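Local structure of uncharacterized protein XCC1541 (Xanthomonas campestris pv. campestris, 2QJW) at residues A99-P105 / P121-A127; R4-A10 / P75-S81. The protein is an uncharacterised member of the alpha/beta hydrolase superfamily and probably works as a serine hydrolase, though its substrate is not known. One frame throughout, in Å; residues are numbered along the deposited sequence.

Both contacts belong to one six-stranded parallel sheet, and their centres lie about 12 Å apart. Interaction 2 pairs strands 6-10 and 76-81; interaction 1 pairs strands 99-103 and 122-127. Along the chain they come in series: interaction 2 is complete before interaction 1 begins. They meet in the middle of the sheet, where 76-81 and 99-103 are neighbours: F101 N lies 3.0 Å from L78 O and M103 N equally far from G80 O, both probable hydrogen bonds. Together they make up the four central strands of an alpha/beta hydrolase sheet, from whose C-terminal ends a probable catalytic triad of S82, D130 and H156 would be presented.

Interaction 1. Residues A99-P105 / P121-A127; sequences ALFLMVP and PISIVHA
L100 and L102 exchange backbone hydrogen bonds with the parallel strand 122-127 and P121 just before it, and V104 continues the series beyond the end of its own strand. L100 N donates to P121 O and S123 N returns to L100 O; L102 N then reaches S123 O and V125 N reaches L102 O. V104 N closes the run on V125 O at 2.9 Å, nearly straight at 170°. The same carbonyls also accept CA-H...O contacts, as from I124 CA to L102 O.

These are two neighbouring inner strands of the alpha/beta hydrolase sheet, and the loops that follow them run toward the probable triad: V104 touches D130 and H156.

Among the side chains, F101 has its ring swung beside its own carbonyl carbon (chi1 -176°), which carries CZ to 3.7 Å from V125 CG2, against helix 162-174, which packs on both residues. On the other face L100 and I122 lie side by side, CD2 to CG1 4.0 Å, while P105 CD rests 3.8 Å from I124 CG2.

V104 CA lies at the ring edge of H126, in its plane, 3.3 Å from ND1; V104 CG1 is 3.5 Å from H126 ND1. That buried nitrogen finds no polar partner in the model, whereas NE2 bonds I133 O.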
loop_
_atom_site.group_PDB
_atom_site.type_symbol
_atom_site.label_atom_id
_atom_site.label_comp_id
_atom_site.label_asym_id
_atom_site.label_seq_id
_atom_site.Cartn_x
_atom_site.Cartn_y
_atom_site.Cartn_z
ATOM N N ALA A 99 -4.518 8.407 15.076
ATOM C CA ALA A 99 -3.825 7.770 13.920
ATOM C C ALA A 99 -3.163 8.856 13.105
ATOM O O ALA A 99 -3.481 10.033 13.246
ATOM C CB ALA A 99 -4.803 7.003 13.028
ATOM N N LEU A 100 -2.240 8.416 12.251
ATOM C CA LEU A 100 -1.391 9.307 11.479
ATOM C C LEU A 100 -1.297 8.863 10.025
ATOM O O LEU A 100 -0.929 7.709 9.761
ATOM C CB LEU A 100 -0.014 9.272 12.107
ATOM C CG LEU A 100 1.074 10.228 11.670
ATOM C CD1 LEU A 100 0.637 11.748 11.853
ATOM C CD2 LEU A 100 2.381 9.898 12.421
ATOM N N PHE A 101 -1.566 9.783 9.088
ATOM C CA PHE A 101 -1.504 9.508 7.661
ATOM C C PHE A 101 -0.454 10.418 7.037
ATOM O O PHE A 101 -0.591 11.651 7.075
ATOM C CB PHE A 101 -2.838 9.688 6.943
ATOM C CG PHE A 101 -2.778 9.315 5.515
ATOM C CD1 PHE A 101 -2.713 8.011 5.157
ATOM C CD2 PHE A 101 -2.769 10.273 4.543
ATOM C CE1 PHE A 101 -2.684 7.654 3.806
ATOM C CE2 PHE A 101 -2.703 9.923 3.199
ATOM C CZ PHE A 101 -2.651 8.613 2.824
ATOM N N LEU A 102 0.587 9.816 6.488
ATOM C CA LEU A 102 1.723 10.603 5.995
ATOM C C LEU A 102 1.982 10.358 4.549
ATOM O O LEU A 102 2.286 9.264 4.140
ATOM C CB LEU A 102 2.958 10.210 6.759
ATOM C CG LEU A 102 2.928 10.172 8.286
ATOM C CD1 LEU A 102 4.263 9.728 8.953
ATOM C CD2 LEU A 102 2.542 11.556 8.821
HETATM N N MSE A 103 1.864 11.401 3.733
HETATM C CA MSE A 103 2.267 11.373 2.310
HETATM C C MSE A 103 3.698 11.937 2.220
HETATM O O MSE A 103 3.983 12.983 2.790
HETATM C CB MSE A 103 1.334 12.128 1.417
HETATM C CG MSE A 103 -0.119 11.611 1.483
HETATM SE SE MSE A 103 -1.363 12.541 0.409
HETATM C CE MSE A 103 -1.413 14.077 1.483
ATOM N N VAL A 104 4.562 11.207 1.514
ATOM C CA VAL A 104 5.987 11.601 1.237
ATOM C C VAL A 104 6.623 12.306 2.449
ATOM O O VAL A 104 7.064 13.442 2.356
ATOM C CB VAL A 104 6.145 12.385 -0.116
ATOM C CG1 VAL A 104 5.906 11.409 -1.277
ATOM C CG2 VAL A 104 5.229 13.554 -0.220
ATOM N N PRO A 105 6.691 11.618 3.603
ATOM C CA PRO A 105 7.282 12.224 4.800
ATOM C C PRO A 105 8.803 12.336 4.721
ATOM O O PRO A 105 9.435 11.358 4.408
ATOM C CB PRO A 105 6.868 11.234 5.911
ATOM C CG PRO A 105 6.805 9.957 5.284
ATOM C CD PRO A 105 6.266 10.230 3.880
ATOM N N PRO A 121 -1.553 3.910 15.077
ATOM C CA PRO A 121 -1.578 3.478 13.649
ATOM C C PRO A 121 -1.002 4.557 12.722
ATOM O O PRO A 121 -1.362 5.736 12.844
ATOM C CB PRO A 121 -3.013 3.247 13.397
ATOM C CG PRO A 121 -3.598 2.927 14.788
ATOM C CD PRO A 121 -2.871 3.781 15.725
ATOM N N ILE A 122 -0.056 4.147 11.892
ATOM C CA ILE A 122 0.587 5.022 10.897
ATOM C C ILE A 122 0.424 4.382 9.540
ATOM O O ILE A 122 0.705 3.179 9.398
ATOM C CB ILE A 122 2.071 5.238 11.188
ATOM C CG1 ILE A 122 2.247 5.858 12.603
ATOM C CG2 ILE A 122 2.741 6.073 10.106
ATOM C CD1 ILE A 122 3.698 5.829 13.105
ATOM N N SER A 123 -0.050 5.168 8.575
ATOM C CA SER A 123 -0.160 4.750 7.185
ATOM C C SER A 123 0.571 5.782 6.345
ATOM O O SER A 123 0.326 6.961 6.507
ATOM C CB SER A 123 -1.598 4.598 6.779
ATOM O OG SER A 123 -1.738 4.243 5.437
ATOM N N ILE A 124 1.443 5.310 5.453
ATOM C CA ILE A 124 2.329 6.151 4.671
ATOM C C ILE A 124 2.100 5.844 3.210
ATOM O O ILE A 124 1.976 4.675 2.825
ATOM C CB ILE A 124 3.832 5.892 5.036
ATOM C CG1 ILE A 124 4.093 6.050 6.540
ATOM C CG2 ILE A 124 4.768 6.772 4.191
ATOM C CD1 ILE A 124 5.407 5.400 6.947
ATOM N N VAL A 125 2.078 6.890 2.404
ATOM C CA VAL A 125 2.133 6.783 0.926
ATOM C C VAL A 125 3.419 7.470 0.493
ATOM O O VAL A 125 3.570 8.642 0.746
ATOM C CB VAL A 125 0.924 7.348 0.169
ATOM C CG1 VAL A 125 1.074 7.173 -1.345
ATOM C CG2 VAL A 125 -0.321 6.640 0.684
ATOM N N HIS A 126 4.344 6.705 -0.134
ATOM C CA HIS A 126 5.568 7.315 -0.656
ATOM C C HIS A 126 5.797 6.939 -2.084
ATOM O O HIS A 126 5.269 5.980 -2.622
ATOM C CB HIS A 126 6.742 6.883 0.188
ATOM C CG HIS A 126 7.915 7.765 0.053
ATOM N ND1 HIS A 126 7.885 9.062 0.483
ATOM C CD2 HIS A 126 9.151 7.540 -0.450
ATOM C CE1 HIS A 126 9.063 9.617 0.210
ATOM N NE2 HIS A 126 9.829 8.712 -0.370
ATOM N N ALA A 127 6.565 7.810 -2.741
ATOM C CA ALA A 127 6.917 7.673 -4.178
ATOM C C ALA A 127 8.213 6.905 -4.363
ATOM O O ALA A 127 9.245 7.316 -3.811
ATOM C CB ALA A 127 7.042 9.067 -4.761
#

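Interaction 2. Residues R4-A10 / P75-S81; sequences RGHCILA and PVVLAGS
The backbone of H6, I8 and A10 makes the hydrogen bonds of this pairing, each residue using both its N-H and its carbonyl toward 75-81. H6 N bonds P75 O and V77 N bonds H6 O; I8 N to V77 O and A79 N to I8 O follow. A10 N to A79 O is the shortest at 2.8 Å, its donor tilted 26° from the carbonyl plane, and S81 N to A10 O the longest at 3.2 Å. The strands run parallel with a crossing of -17°.

G5 takes backbone angles that suit only glycine, and its CA passes 3.4 Å from P75 O. P75 itself brings CG to 3.6 Å from R4 O.

Packing divides between the two faces. On one, I8 and L78 lie side by side, CB to CD2 3.8 Å; the extended chi2 of I8 (167°) carries its CD1 on to V76 CG1 at 3.9 Å. On the other, L9 CD2 sits 3.7 Å from A79 CB and C7 SG 4.1 Å from V77 CB.

G80 is the first glycine of a probable nucleophile elbow (GxSxG), whose likely nucleophile is S82. Helix 56-71 packs on H6, I8 and V76; helices 20-31 and 162-174 pack on C7 and L9. Beyond strand 6-10 comes strand 35-37, where H6 ND1 bonds T35 OG1 and NE2 bonds E37 OE2, while strand 99-103 flanks 76-81.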
loop_
_atom_site.group_PDB
_atom_site.type_symbol
_atom_site.label_atom_id
_atom_site.label_comp_id
_atom_site.label_asym_id
_atom_site.label_seq_id
_atom_site.Cartn_x
_atom_site.Cartn_y
_atom_site.Cartn_z
ATOM N N ARG A 4 -17.525 11.028 15.421
ATOM C CA ARG A 4 -16.471 10.018 15.392
ATOM C C ARG A 4 -15.073 10.663 15.472
ATOM O O ARG A 4 -14.115 10.019 15.885
ATOM C CB ARG A 4 -16.564 9.191 14.144
ATOM C CG ARG A 4 -16.379 9.896 12.823
ATOM C CD ARG A 4 -16.859 9.061 11.680
ATOM N NE ARG A 4 -18.332 9.236 11.539
ATOM C CZ ARG A 4 -19.120 8.463 10.819
ATOM N NH1 ARG A 4 -18.635 7.447 10.151
ATOM N NH2 ARG A 4 -20.439 8.779 10.725
ATOM N N GLY A 5 -14.945 11.884 14.991
ATOM C CA GLY A 5 -13.677 12.604 15.180
ATOM C C GLY A 5 -13.378 13.603 14.124
ATOM O O GLY A 5 -14.183 13.806 13.236
ATOM N N HIS A 6 -12.182 14.180 14.260
ATOM C CA HIS A 6 -11.721 15.301 13.458
ATOM C C HIS A 6 -10.366 15.026 12.816
ATOM O O HIS A 6 -9.466 14.514 13.477
ATOM C CB HIS A 6 -11.532 16.463 14.392
ATOM C CG HIS A 6 -11.250 17.772 13.736
ATOM N ND1 HIS A 6 -12.158 18.393 12.908
ATOM C CD2 HIS A 6 -10.170 18.595 13.817
ATOM C CE1 HIS A 6 -11.657 19.553 12.534
ATOM N NE2 HIS A 6 -10.455 19.699 13.071
ATOM N N CYS A 7 -10.247 15.394 11.542
ATOM C CA CYS A 7 -8.973 15.268 10.798
ATOM C C CYS A 7 -8.340 16.636 10.570
ATOM O O CYS A 7 -9.024 17.574 10.177
ATOM C CB CYS A 7 -9.206 14.635 9.450
ATOM S SG CYS A 7 -9.801 12.968 9.488
ATOM N N ILE A 8 -7.060 16.756 10.919
ATOM C CA ILE A 8 -6.295 17.985 10.635
ATOM C C ILE A 8 -5.329 17.627 9.541
ATOM O O ILE A 8 -4.541 16.720 9.704
ATOM C CB ILE A 8 -5.598 18.543 11.852
ATOM C CG1 ILE A 8 -6.579 18.807 13.001
ATOM C CG2 ILE A 8 -4.831 19.841 11.405
ATOM C CD1 ILE A 8 -6.031 19.077 14.335
ATOM N N LEU A 9 -5.437 18.283 8.380
ATOM C CA LEU A 9 -4.718 17.946 7.141
ATOM C C LEU A 9 -3.719 19.055 6.850
ATOM O O LEU A 9 -4.141 20.188 6.584
ATOM C CB LEU A 9 -5.719 17.838 6.004
ATOM C CG LEU A 9 -6.947 16.995 6.381
ATOM C CD1 LEU A 9 -7.971 17.158 5.310
ATOM C CD2 LEU A 9 -6.562 15.518 6.645
ATOM N N ALA A 10 -2.410 18.776 6.929
ATOM C CA ALA A 10 -1.360 19.803 6.820
ATOM C C ALA A 10 -0.639 19.789 5.491
ATOM O O ALA A 10 0.020 18.809 5.142
ATOM C CB ALA A 10 -0.358 19.565 7.918
ATOM N N PRO A 75 -11.717 12.584 19.256
ATOM C CA PRO A 75 -10.517 12.026 18.623
ATOM C C PRO A 75 -10.052 12.899 17.459
ATOM O O PRO A 75 -10.844 13.560 16.767
ATOM C CB PRO A 75 -10.966 10.670 18.097
ATOM C CG PRO A 75 -12.234 10.347 18.906
ATOM C CD PRO A 75 -12.873 11.684 19.122
ATOM N N VAL A 76 -8.736 12.835 17.263
ATOM C CA VAL A 76 -8.063 13.583 16.183
ATOM C C VAL A 76 -7.147 12.661 15.400
ATOM O O VAL A 76 -6.314 11.959 15.966
ATOM C CB VAL A 76 -7.231 14.718 16.744
ATOM C CG1 VAL A 76 -6.490 15.453 15.606
ATOM C CG2 VAL A 76 -8.139 15.683 17.537
ATOM N N VAL A 77 -7.282 12.749 14.076
ATOM C CA VAL A 77 -6.361 12.149 13.110
ATOM C C VAL A 77 -5.549 13.269 12.461
ATOM O O VAL A 77 -6.135 14.286 12.016
ATOM C CB VAL A 77 -7.114 11.324 12.040
ATOM C CG1 VAL A 77 -6.231 10.903 10.911
ATOM C CG2 VAL A 77 -7.796 10.123 12.719
ATOM N N LEU A 78 -4.211 13.103 12.440
ATOM C CA LEU A 78 -3.331 14.082 11.784
ATOM C C LEU A 78 -2.829 13.491 10.501
ATOM O O LEU A 78 -2.491 12.312 10.406
ATOM C CB LEU A 78 -2.146 14.407 12.661
ATOM C CG LEU A 78 -2.524 14.964 14.031
ATOM C CD1 LEU A 78 -1.255 15.197 14.848
ATOM C CD2 LEU A 78 -3.323 16.241 13.919
ATOM N N ALA A 79 -2.821 14.315 9.450
ATOM C CA ALA A 79 -2.363 13.867 8.129
ATOM C C ALA A 79 -1.628 14.969 7.501
ATOM O O ALA A 79 -1.824 16.148 7.842
ATOM C CB ALA A 79 -3.514 13.506 7.264
ATOM N N GLY A 80 -0.798 14.644 6.532
ATOM C CA GLY A 80 -0.104 15.682 5.805
ATOM C C GLY A 80 0.564 15.193 4.557
ATOM O O GLY A 80 0.505 14.020 4.206
ATOM N N SER A 81 1.223 16.154 3.905
ATOM C CA SER A 81 2.096 15.894 2.766
ATOM C C SER A 81 3.452 16.557 3.023
ATOM O O SER A 81 3.469 17.719 3.394
ATOM C CB SER A 81 1.505 16.442 1.489
ATOM O OG SER A 81 2.388 16.180 0.415
#